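Local atomic coordinates of N-terminal domain of PorA (28-171) (Porphyromonas gingivalis ATCC 33277, PDB entry 6KJK), a protein that is a type IX secretion system cargo protein that influences PorXY-SigP signalling, this chain being its all-beta N-terminal domain. Residues F98-E103 / F131-G136. Numbering follows the deposited sequence.
Sequences FPVSNE and FKYKGG
Tyr133 lies with one ring face under the edge of Phe98, an edge-to-face (T-shaped) pair whose centroids are 4.7 Å apart and whose planes meet at 79°. Phe98 CE1 stands over the middle of the tyrosine ring, and the closest approach between the two rings is Phe98 CZ to Tyr133 CD1 at 3.4 Å. Phe98 reaches this place with CG lodged between its own backbone N and carbonyl carbon (chi1 52°). The opposite face of Tyr133 is covered from within its own segment: Lys134 runs out fully extended beyond CG, and its CG sits 3.7 Å above the ring plane, so the phenol is sandwiched between a phenyl edge and an aliphatic chain.

Both polar ends meet the backbone of Ser101. Ser101 N donates to Tyr133 OH over 3.2 Å in a nearly straight bond (174°), while Lys134 NZ donates to Ser101 O at 2.8 Å, approaching at a tilt from the carbonyl plane. Lys134 NZ also makes a weak bond to Tyr133 OH, and a water accepts from NZ while donating to Asn102 OD1. The loop being gripped is itself ordered by an ST turn, in which Glu103 N donates to Ser101 OG at 3.1 Å.

Phe98 is the penultimate residue of strand 90-99 and Tyr133 the last of strand 125-133; the two strands belong to different sheets, so the contact joins the sheets at one end of the domain. A type I' turn from Tyr133 to Gly136, closed by Gly136 N to Tyr133 O, follows the second strand. Glu32 OE2 is a further hydrogen-bond partner of Tyr133 OH. With the ring clasped on two faces and the hydroxyl bonded to Ser101 N and Glu32, both tilt and rotation of the phenol should be restricted; the hydroxyl lies between the ammonium of Lys134 and the carboxylate of Glu32, and the two charges probably polarise the O-H together.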
loop_
_atom_site.group_PDB
_atom_site.type_symbol
_atom_site.label_atom_id
_atom_site.label_comp_id
_atom_site.label_asym_id
_atom_site.label_seq_id
_atom_site.Cartn_x
_atom_site.Cartn_y
_atom_site.Cartn_z
ATOM N N PHE A 98 -10.370 10.044 5.451
ATOM C CA PHE A 98 -11.782 9.776 5.709
ATOM C C PHE A 98 -12.256 10.724 6.797
ATOM O O PHE A 98 -11.442 11.364 7.462
ATOM C CB PHE A 98 -12.015 8.313 6.136
ATOM C CG PHE A 98 -11.120 7.879 7.277
ATOM C CD1 PHE A 98 -11.517 8.044 8.602
ATOM C CD2 PHE A 98 -9.879 7.333 7.023
ATOM C CE1 PHE A 98 -10.675 7.684 9.640
ATOM C CE2 PHE A 98 -9.029 6.963 8.050
ATOM C CZ PHE A 98 -9.418 7.139 9.360
ATOM N N PRO A 99 -13.573 10.846 6.978
ATOM C CA PRO A 99 -14.090 11.813 7.957
ATOM C C PRO A 99 -13.761 11.428 9.392
ATOM O O PRO A 99 -13.773 10.254 9.766
ATOM C CB PRO A 99 -15.606 11.784 7.712
ATOM C CG PRO A 99 -15.759 11.301 6.313
ATOM C CD PRO A 99 -14.647 10.287 6.143
ATOM N N VAL A 100 -13.492 12.454 10.205
ATOM C CA VAL A 100 -13.456 12.265 11.647
ATOM C C VAL A 100 -14.779 11.664 12.101
ATOM O O VAL A 100 -15.860 12.056 11.634
ATOM C CB VAL A 100 -13.198 13.609 12.347
ATOM C CG1 VAL A 100 -13.372 13.476 13.854
ATOM C CG2 VAL A 100 -11.832 14.131 12.004
ATOM N N SER A 101 -14.697 10.685 12.999
ATOM C CA SER A 101 -15.869 10.052 13.584
ATOM C C SER A 101 -15.539 9.663 15.016
ATOM O O SER A 101 -14.378 9.434 15.355
ATOM C CB SER A 101 -16.293 8.804 12.794
ATOM O OG SER A 101 -17.389 8.139 13.406
ATOM N N ASN A 102 -16.565 9.609 15.869
ATOM C CA ASN A 102 -16.342 9.084 17.210
ATOM C C ASN A 102 -16.297 7.567 17.246
ATOM O O ASN A 102 -15.861 6.993 18.245
ATOM C CB ASN A 102 -17.411 9.606 18.171
ATOM C CG ASN A 102 -17.269 11.086 18.424
ATOM O OD1 ASN A 102 -16.157 11.588 18.587
ATOM N ND2 ASN A 102 -18.393 11.798 18.463
ATOM N N GLU A 103 -16.718 6.917 16.174
ATOM C CA GLU A 103 -16.771 5.474 16.053
ATOM C C GLU A 103 -15.568 5.000 15.244
ATOM O O GLU A 103 -15.119 5.687 14.323
ATOM C CB GLU A 103 -18.050 5.121 15.297
ATOM C CG GLU A 103 -18.208 3.686 14.844
ATOM C CD GLU A 103 -19.483 3.496 14.024
ATOM O OE1 GLU A 103 -19.597 2.487 13.293
ATOM O OE2 GLU A 103 -20.368 4.376 14.110
ATOM N N PHE A 131 -6.041 -0.412 8.090
ATOM C CA PHE A 131 -6.043 0.848 8.810
ATOM C C PHE A 131 -7.109 0.733 9.884
ATOM O O PHE A 131 -8.300 0.847 9.597
ATOM C CB PHE A 131 -6.381 1.981 7.850
ATOM C CG PHE A 131 -5.316 2.224 6.787
ATOM C CD1 PHE A 131 -4.144 2.905 7.117
ATOM C CD2 PHE A 131 -5.453 1.777 5.486
ATOM C CE1 PHE A 131 -3.155 3.156 6.168
ATOM C CE2 PHE A 131 -4.474 2.042 4.539
ATOM C CZ PHE A 131 -3.323 2.735 4.877
ATOM N N LYS A 132 -6.688 0.487 11.114
ATOM C CA LYS A 132 -7.606 0.307 12.242
ATOM C C LYS A 132 -7.736 1.647 12.955
ATOM O O LYS A 132 -6.899 2.013 13.794
ATOM C CB LYS A 132 -7.118 -0.801 13.164
ATOM C CG LYS A 132 -7.125 -2.151 12.505
ATOM C CD LYS A 132 -6.760 -3.248 13.477
ATOM C CE LYS A 132 -6.793 -4.596 12.797
ATOM N NZ LYS A 132 -6.299 -5.673 13.699
ATOM N N TYR A 133 -8.780 2.386 12.605
ATOM C CA TYR A 133 -9.049 3.706 13.155
ATOM C C TYR A 133 -9.835 3.573 14.457
ATOM O O TYR A 133 -10.907 2.953 14.481
ATOM C CB TYR A 133 -9.885 4.490 12.156
ATOM C CG TYR A 133 -10.356 5.848 12.593
ATOM C CD1 TYR A 133 -9.461 6.890 12.785
ATOM C CD2 TYR A 133 -11.726 6.099 12.786
ATOM C CE1 TYR A 133 -9.900 8.156 13.147
ATOM C CE2 TYR A 133 -12.175 7.351 13.148
ATOM C CZ TYR A 133 -11.273 8.373 13.333
ATOM O OH TYR A 133 -11.752 9.614 13.683
ATOM N N LYS A 134 -9.305 4.158 15.532
ATOM C CA LYS A 134 -9.983 4.204 16.839
ATOM C C LYS A 134 -10.496 2.829 17.256
ATOM O O LYS A 134 -11.663 2.653 17.625
ATOM C CB LYS A 134 -11.087 5.263 16.869
ATOM C CG LYS A 134 -10.582 6.672 16.698
ATOM C CD LYS A 134 -11.676 7.723 16.849
ATOM C CE LYS A 134 -11.098 9.129 16.743
ATOM N NZ LYS A 134 -12.100 10.222 16.727
ATOM N N GLY A 135 -9.615 1.842 17.181
ATOM C CA GLY A 135 -9.909 0.494 17.592
ATOM C C GLY A 135 -10.313 -0.430 16.467
ATOM O O GLY A 135 -10.276 -1.650 16.645
ATOM N N GLY A 136 -10.690 0.116 15.311
ATOM C CA GLY A 136 -11.048 -0.700 14.176
ATOM C C GLY A 136 -12.506 -1.071 14.108
ATOM O O GLY A 136 -12.907 -1.745 13.151
HETATM O O HOH W 1 -13.343 10.565 19.147
#